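Local coordinates for protein DNA double-strand break repair nuclease NurA (Sulfolobus solfataricus, PDB 2YGK) that is a manganese-dependent homodimeric nuclease that works with the helicase HerA to process DNA ends in double-strand break repair, at residues Ser90-Ile95 against Glu113-Ser118; Gly164-Ser167 against Lys173-Asp176. All blocks are in the same frame, centred on the assembly; numbering follows the deposited sequence.

How the contacts relate
Both contacts lie in the NurA domain, on the same side of the chain's centre, with their own centres about 16 Å apart. Contact 1 lays helix 104-123 against strand 85-98, and contact 2 follows along the chain, where the short helix 162-166 meets helix 171-193. They touch directly, as OE1 of Q94 packs 4.2 Å from CD1 of I166. Helix 104-123 also joins them: L115 rests on L162, while I166 leans on L111. Contact 1 is nearer the active site, the side chain of L115 lying about 11 Å from the manganese ion bound by D58 and D133; contact 2 lies away from it.

Contact 1 of 2, residues Ser90-Ile95 against Glu113-Ser118; sequences SEDGQI and EALELS
L115 reaches from helix 104-123 toward D92 and G93 of strand 85-98, and its two methyl groups each take one partner, CD1 the backbone of G93 and CD2 the carboxylate of D92. CD1 lies 4.0 Å from CA of G93, a residue that offers bare backbone here; a side chain at that position would start out away from the helix. CD2 lies 3.8 Å from OD1 of D92, and the two side chains cross at about a right angle. With CG anti to the backbone N (chi1 -157°), D92 carries its carboxylate across the leucine's branch. A branched apolar residue suits position 115, which is buried and also packs on V74 and A76 of the neighbouring strand; an alanine here would probably open a gap beneath G93 and leave those neighbours without their shared filling. The order of elements, three antiparallel strands followed by a helix running back across the sheet at 160° to the last of them, with axes 8.9 Å apart, is that of the RNase H-like fold, consistent with the family's clan. Polar contacts are few. OG of S118 donates to the backbone O of L115 (3.3 Å), approaching 35° out of the carbonyl plane, and so is tied to its own helix; it stands 4.4 Å from OD2 of D92 without bonding to it. E116 starts out away from strand 90-95, packs on A76 and forms a salt bridge with K139.

Contact 2 of 2, residues Gly164-Ser167 against Lys173-Asp176; sequences GIIS and KMRD
M174 lays the end of its side chain beside I166, the two pointing the same way, and passes the backbone of I165 on its route. CG stands anti to the backbone N (chi1 -175°) and the chain stays extended beyond it, which carries the selenium of this selenomethionine to 4.0 Å from O of I166. The packed part lies at the end of the chain, where the terminal methyl CE abuts CB and CG1 of I166; its exact place is doubtful, as its approach to the backbone is too close to be trusted. A long, unbranched apolar chain suits a residue that must span from one helix to the next. Around I165 the fit is looser, with CG2 4.3 Å from CG of M174 and the carbonyl O 3.8 Å from that same CG; I165 gains further cover from L177, L178 and L181 of helix 171-193. On the solvent side stands S167, whose OG bonds to the backbone O of N163, one turn earlier in the chain. R175 starts out away from I166 and holds its guanidinium face against OD1 of the buried D176, a salt bridge of 3.2 Å from NH1 made by charge alone, since no N-H points at the oxygen. Such packing is that of two consecutive helices joined by a short connection, the one-turn helix 162-166 folding against the start of the long helix 171-193.

Contact 1 of 2, residues Ser90-Ile95 against Glu113-Ser118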
loop_
_atom_site.group_PDB
_atom_site.type_symbol
_atom_site.label_atom_id
_atom_site.label_comp_id
_atom_site.label_asym_id
_atom_site.label_seq_id
_atom_site.Cartn_x
_atom_site.Cartn_y
_atom_site.Cartn_z
ATOM N N SER A 90 -24.442 -16.385 1.991
ATOM C CA SER A 90 -24.515 -15.217 2.857
ATOM C C SER A 90 -23.707 -14.064 2.282
ATOM O O SER A 90 -22.775 -14.273 1.505
ATOM C CB SER A 90 -23.958 -15.566 4.223
ATOM O OG SER A 90 -24.609 -16.703 4.739
ATOM N N GLU A 91 -24.106 -12.855 2.657
ATOM C CA GLU A 91 -23.342 -11.623 2.451
ATOM C C GLU A 91 -23.265 -10.893 3.790
ATOM O O GLU A 91 -24.217 -10.847 4.549
ATOM C CB GLU A 91 -24.017 -10.700 1.432
ATOM C CG GLU A 91 -24.212 -11.283 0.029
ATOM C CD GLU A 91 -25.605 -11.879 -0.203
ATOM O OE1 GLU A 91 -26.116 -12.681 0.636
ATOM O OE2 GLU A 91 -26.193 -11.542 -1.258
ATOM N N ASP A 92 -22.120 -10.311 4.065
ATOM C CA ASP A 92 -21.842 -9.748 5.362
ATOM C C ASP A 92 -20.873 -8.614 5.097
ATOM O O ASP A 92 -19.826 -8.833 4.500
ATOM C CB ASP A 92 -21.211 -10.816 6.245
ATOM C CG ASP A 92 -21.369 -10.546 7.720
ATOM O OD1 ASP A 92 -21.514 -9.368 8.136
ATOM O OD2 ASP A 92 -21.340 -11.531 8.489
ATOM N N GLY A 93 -21.245 -7.404 5.500
ATOM C CA GLY A 93 -20.438 -6.222 5.229
ATOM C C GLY A 93 -20.927 -4.961 5.917
ATOM O O GLY A 93 -22.117 -4.741 6.044
ATOM N N GLN A 94 -19.972 -4.131 6.328
ATOM C CA GLN A 94 -20.229 -2.843 6.960
ATOM C C GLN A 94 -19.566 -1.671 6.211
ATOM O O GLN A 94 -18.498 -1.840 5.633
ATOM C CB GLN A 94 -19.701 -2.890 8.398
ATOM C CG GLN A 94 -20.157 -1.704 9.284
ATOM C CD GLN A 94 -20.495 -2.161 10.700
ATOM O OE1 GLN A 94 -19.794 -3.018 11.259
ATOM N NE2 GLN A 94 -21.572 -1.619 11.276
ATOM N N ILE A 95 -20.217 -0.501 6.227
ATOM C CA ILE A 95 -19.582 0.804 5.905
ATOM C C ILE A 95 -19.371 1.593 7.188
ATOM O O ILE A 95 -20.183 1.530 8.094
ATOM C CB ILE A 95 -20.458 1.686 5.014
ATOM C CG1 ILE A 95 -20.771 0.999 3.687
ATOM C CG2 ILE A 95 -19.771 3.009 4.726
ATOM C CD1 ILE A 95 -21.821 1.734 2.862
ATOM N N GLU A 113 -10.957 -9.574 6.901
ATOM C CA GLU A 113 -10.591 -10.952 7.162
ATOM C C GLU A 113 -11.505 -11.580 8.248
ATOM O O GLU A 113 -12.026 -12.675 8.084
ATOM C CB GLU A 113 -9.079 -11.033 7.466
ATOM C CG GLU A 113 -8.179 -11.215 6.114
ATOM C CD GLU A 113 -6.977 -10.198 5.923
ATOM O OE1 GLU A 113 -6.550 -9.548 6.918
ATOM O OE2 GLU A 113 -6.455 -10.073 4.767
ATOM N N ALA A 114 -11.773 -10.835 9.313
ATOM C CA ALA A 114 -12.752 -11.227 10.312
ATOM C C ALA A 114 -14.090 -11.700 9.726
ATOM O O ALA A 114 -14.612 -12.726 10.163
ATOM C CB ALA A 114 -12.980 -10.094 11.265
ATOM N N LEU A 115 -14.641 -10.990 8.750
ATOM C CA LEU A 115 -15.960 -11.324 8.217
ATOM C C LEU A 115 -15.896 -12.578 7.355
ATOM O O LEU A 115 -16.818 -13.418 7.382
ATOM C CB LEU A 115 -16.549 -10.176 7.403
ATOM C CG LEU A 115 -16.895 -8.893 8.170
ATOM C CD1 LEU A 115 -17.367 -7.821 7.176
ATOM C CD2 LEU A 115 -17.937 -9.121 9.239
ATOM N N GLU A 116 -14.817 -12.709 6.581
ATOM C CA GLU A 116 -14.575 -13.924 5.819
ATOM C C GLU A 116 -14.575 -15.106 6.770
ATOM O O GLU A 116 -15.384 -16.017 6.638
ATOM C CB GLU A 116 -13.228 -13.872 5.088
ATOM C CG GLU A 116 -13.220 -12.971 3.912
ATOM C CD GLU A 116 -11.845 -12.734 3.296
ATOM O OE1 GLU A 116 -11.176 -13.669 2.887
ATOM O OE2 GLU A 116 -11.442 -11.580 3.178
ATOM N N LEU A 117 -13.661 -15.080 7.736
ATOM C CA LEU A 117 -13.490 -16.218 8.623
ATOM C C LEU A 117 -14.765 -16.472 9.392
ATOM O O LEU A 117 -15.127 -17.625 9.581
ATOM C CB LEU A 117 -12.350 -16.010 9.601
ATOM C CG LEU A 117 -10.935 -15.775 9.036
ATOM C CD1 LEU A 117 -10.099 -15.330 10.237
ATOM C CD2 LEU A 117 -10.308 -17.013 8.250
ATOM N N SER A 118 -15.495 -15.440 9.805
ATOM C CA SER A 118 -16.755 -15.773 10.467
ATOM C C SER A 118 -17.814 -16.375 9.522
ATOM O O SER A 118 -18.643 -17.124 9.961
ATOM C CB SER A 118 -17.310 -14.602 11.271
ATOM O OG SER A 118 -17.991 -13.724 10.427
#

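Contact 2 of 2, residues Gly164-Ser167 against Lys173-Asp176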
loop_
_atom_site.group_PDB
_atom_site.type_symbol
_atom_site.label_atom_id
_atom_site.label_comp_id
_atom_site.label_asym_id
_atom_site.label_seq_id
_atom_site.Cartn_x
_atom_site.Cartn_y
_atom_site.Cartn_z
ATOM N N GLY A 164 -17.736 -4.330 19.329
ATOM C CA GLY A 164 -16.935 -3.997 20.506
ATOM C C GLY A 164 -15.490 -3.628 20.201
ATOM O O GLY A 164 -14.979 -2.620 20.690
ATOM N N ILE A 165 -14.826 -4.465 19.402
ATOM C CA ILE A 165 -13.423 -4.258 19.051
ATOM C C ILE A 165 -13.259 -2.955 18.276
ATOM O O ILE A 165 -12.305 -2.205 18.496
ATOM C CB ILE A 165 -12.860 -5.454 18.240
ATOM C CG1 ILE A 165 -12.719 -6.686 19.134
ATOM C CG2 ILE A 165 -11.511 -5.114 17.629
ATOM C CD1 ILE A 165 -12.447 -7.971 18.379
ATOM N N ILE A 166 -14.203 -2.681 17.377
ATOM C CA ILE A 166 -14.200 -1.432 16.611
ATOM C C ILE A 166 -14.303 -0.212 17.508
ATOM O O ILE A 166 -13.651 0.786 17.235
ATOM C CB ILE A 166 -15.341 -1.381 15.556
ATOM C CG1 ILE A 166 -15.081 -2.390 14.422
ATOM C CG2 ILE A 166 -15.499 0.046 15.015
ATOM C CD1 ILE A 166 -16.235 -2.520 13.433
ATOM N N SER A 167 -15.094 -0.318 18.580
ATOM C CA SER A 167 -15.360 0.800 19.525
ATOM C C SER A 167 -14.193 1.204 20.438
ATOM O O SER A 167 -14.301 2.191 21.166
ATOM C CB SER A 167 -16.565 0.461 20.411
ATOM O OG SER A 167 -17.702 0.125 19.640
ATOM N N LYS A 173 -3.885 -1.010 19.934
ATOM C CA LYS A 173 -4.738 -2.019 20.533
ATOM C C LYS A 173 -5.827 -2.517 19.593
ATOM O O LYS A 173 -6.149 -3.688 19.644
ATOM C CB LYS A 173 -5.358 -1.516 21.839
ATOM C CG LYS A 173 -4.403 -1.611 23.018
ATOM C CD LYS A 173 -5.070 -1.208 24.323
ATOM C CE LYS A 173 -4.079 -1.305 25.456
ATOM N NZ LYS A 173 -4.685 -0.958 26.762
HETATM N N MSE A 174 -6.402 -1.659 18.749
HETATM C CA MSE A 174 -7.418 -2.142 17.806
HETATM C C MSE A 174 -6.814 -3.100 16.730
HETATM O O MSE A 174 -7.291 -4.224 16.533
HETATM C CB MSE A 174 -8.215 -1.021 17.136
HETATM C CG MSE A 174 -9.321 -1.634 16.266
HETATM SE SE MSE A 174 -10.407 -0.479 15.212
HETATM C CE MSE A 174 -11.837 -1.608 14.676
ATOM N N ARG A 175 -5.768 -2.648 16.048
ATOM C CA ARG A 175 -5.080 -3.506 15.117
ATOM C C ARG A 175 -4.764 -4.822 15.812
ATOM O O ARG A 175 -5.030 -5.875 15.258
ATOM C CB ARG A 175 -3.807 -2.866 14.583
ATOM C CG ARG A 175 -2.822 -3.868 13.942
ATOM C CD ARG A 175 -1.457 -3.248 13.715
ATOM N NE ARG A 175 -0.990 -2.587 14.938
ATOM C CZ ARG A 175 0.105 -2.904 15.621
ATOM N NH1 ARG A 175 0.927 -3.862 15.199
ATOM N NH2 ARG A 175 0.394 -2.231 16.733
ATOM N N ASP A 176 -4.213 -4.754 17.019
ATOM C CA ASP A 176 -3.754 -5.952 17.726
ATOM C C ASP A 176 -4.908 -6.843 18.190
ATOM O O ASP A 176 -4.831 -8.064 18.062
ATOM C CB ASP A 176 -2.816 -5.596 18.890
ATOM C CG ASP A 176 -1.390 -5.309 18.423
ATOM O OD1 ASP A 176 -1.146 -5.256 17.193
ATOM O OD2 ASP A 176 -0.501 -5.165 19.285
#